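Local structure of toxin-like protein (Paenibacillus larvae subsp. larvae BRL-230010, 5DZQ) at residues K52-Y57 / K73-L78. The protein is a C3-like mono-ADP-ribosyltransferase toxin that probably transfers ADP-ribose from NAD+ to Rho-family GTPases of its host. Numbering follows the deposited sequence.
Sequences KPFNTY and KKILKL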
# COMPACT_ATOMS: atom_id res chain seq x y z
N LYS B 52 6.94 -1.02 -0.07
CA LYS B 52 6.64 -2.26 0.65
C LYS B 52 7.79 -3.30 0.65
O LYS B 52 8.13 -3.82 1.71
CB LYS B 52 5.35 -2.90 0.11
CG LYS B 52 5.00 -4.24 0.73
CD LYS B 52 3.75 -4.80 0.07
CE LYS B 52 3.49 -6.24 0.46
NZ LYS B 52 3.39 -6.39 1.94
N PRO B 53 8.40 -3.59 -0.51
CA PRO B 53 9.48 -4.59 -0.44
C PRO B 53 10.68 -4.18 0.42
O PRO B 53 11.28 -5.04 1.06
CB PRO B 53 9.92 -4.74 -1.91
CG PRO B 53 8.81 -4.20 -2.70
CD PRO B 53 8.13 -3.18 -1.90
N PHE B 54 11.05 -2.89 0.41
CA PHE B 54 12.06 -2.38 1.33
C PHE B 54 11.64 -2.61 2.78
O PHE B 54 12.40 -3.12 3.60
CB PHE B 54 12.29 -0.87 1.14
CG PHE B 54 13.05 -0.51 -0.10
CD1 PHE B 54 12.38 -0.26 -1.30
CD2 PHE B 54 14.43 -0.37 -0.07
CE1 PHE B 54 13.07 0.09 -2.46
CE2 PHE B 54 15.13 -0.03 -1.23
CZ PHE B 54 14.45 0.21 -2.41
N ASN B 55 10.43 -2.19 3.11
CA ASN B 55 10.01 -2.23 4.50
C ASN B 55 9.70 -3.63 5.02
O ASN B 55 9.91 -3.91 6.20
CB ASN B 55 8.81 -1.31 4.69
CG ASN B 55 9.16 0.15 4.47
OD1 ASN B 55 10.31 0.54 4.66
ND2 ASN B 55 8.19 0.95 4.08
N THR B 56 9.20 -4.52 4.16
CA THR B 56 8.95 -5.87 4.64
C THR B 56 10.31 -6.55 4.90
O THR B 56 10.45 -7.31 5.86
CB THR B 56 8.09 -6.69 3.64
OG1 THR B 56 8.70 -6.70 2.36
CG2 THR B 56 6.72 -6.07 3.51
N TYR B 57 11.32 -6.26 4.09
CA TYR B 57 12.67 -6.78 4.34
C TYR B 57 13.22 -6.29 5.69
O TYR B 57 13.77 -7.06 6.48
CB TYR B 57 13.64 -6.37 3.22
CG TYR B 57 15.12 -6.67 3.52
CD1 TYR B 57 15.61 -7.97 3.48
CD2 TYR B 57 16.02 -5.65 3.84
CE1 TYR B 57 16.96 -8.25 3.74
CE2 TYR B 57 17.36 -5.92 4.10
CZ TYR B 57 17.83 -7.22 4.06
OH TYR B 57 19.17 -7.49 4.32
N LYS B 73 22.85 -2.69 0.10
CA LYS B 73 23.60 -1.61 -0.56
C LYS B 73 22.73 -0.37 -0.77
O LYS B 73 23.16 0.76 -0.49
CB LYS B 73 24.15 -2.08 -1.90
CG LYS B 73 25.40 -2.94 -1.82
CD LYS B 73 26.03 -3.09 -3.21
CE LYS B 73 27.30 -3.93 -3.18
NZ LYS B 73 27.01 -5.36 -2.89
N LYS B 74 21.51 -0.57 -1.25
CA LYS B 74 20.57 0.54 -1.45
C LYS B 74 20.16 1.18 -0.14
O LYS B 74 20.00 2.40 -0.03
CB LYS B 74 19.30 0.08 -2.19
CG LYS B 74 19.51 -0.54 -3.55
CD LYS B 74 18.15 -0.87 -4.15
CE LYS B 74 18.28 -1.80 -5.34
NZ LYS B 74 16.93 -2.19 -5.86
N ILE B 75 19.94 0.33 0.86
CA ILE B 75 19.42 0.82 2.13
C ILE B 75 20.47 1.74 2.75
O ILE B 75 20.13 2.79 3.29
CB ILE B 75 19.05 -0.35 3.08
CG1 ILE B 75 17.70 -0.96 2.65
CG2 ILE B 75 18.97 0.14 4.52
CD1 ILE B 75 17.37 -2.26 3.33
N LEU B 76 21.74 1.37 2.63
CA LEU B 76 22.79 2.22 3.18
C LEU B 76 22.83 3.58 2.50
O LEU B 76 23.04 4.60 3.15
CB LEU B 76 24.14 1.54 3.08
CG LEU B 76 24.23 0.36 4.05
CD1 LEU B 76 25.54 -0.37 3.86
CD2 LEU B 76 24.08 0.85 5.48
N LYS B 77 22.62 3.59 1.18
CA LYS B 77 22.60 4.84 0.44
C LYS B 77 21.38 5.68 0.79
O LYS B 77 21.46 6.90 0.93
CB LYS B 77 22.65 4.59 -1.07
CG LYS B 77 23.91 3.87 -1.55
CD LYS B 77 24.09 4.04 -3.06
CE LYS B 77 25.44 3.50 -3.52
NZ LYS B 77 25.43 2.02 -3.61
N LEU B 78 20.23 5.03 0.94
CA LEU B 78 19.01 5.75 1.30
C LEU B 78 19.14 6.35 2.70
O LEU B 78 18.74 7.49 2.93
CB LEU B 78 17.80 4.81 1.21
CG LEU B 78 16.39 5.39 1.29
CD1 LEU B 78 16.23 6.61 0.40
CD2 LEU B 78 15.40 4.29 0.91
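The helical segments 52-57 and 73-78 run almost at right angles, their directions 99° apart and their axes 12.0 Å from each other at closest approach, so the backbones stay apart and side chains make the contact. F54 and I75 mark the backbone register, with their CA atoms 8.1 Å apart. I75 sits opposite two aromatic rings and meets each at its edge. Its CD1 methyl reaches CD2 and CE2 of Y57, both at 3.7 Å, close to the plane of the phenol ring, while its CG1 lies 4.3 Å from CD2 of F54, again near the ring plane. The CB of I75 does not point straight at the other helix; with CG1 beside its own backbone N and anti to the carbonyl carbon (chi1 -77°), it is the longer branch that extends across to the rings. With CG of Y57 anti to the backbone N (chi1 171°), its ring extends toward helix 69-83, and its hydroxyl is hydrogen-bonded to OD1 of D72, in the first turn of that helix, and to the backbone N of K68 just before it. The aliphatic chain of the neighbouring K74 comes to the F54 ring obliquely, its CD 4.2 Å from CZ of F54. Its ammonium group forms a salt bridge with E46 of helix 38-49 and a hydrogen bond to the carbonyl oxygen of Y111 of the second subunit. As a worked example of helix packing, the pair joins two helices of the N-terminal helical part of the ADP-ribosyltransferase fold with no hydrogen bond directly between the segments: the contact is a small apolar one, made by ring edges, CG1 and CD1 of I75 and the methylene chain of K74, and the polar ends of Y57 and K74 find their partners outside the two segments, K74 partly on the second subunit.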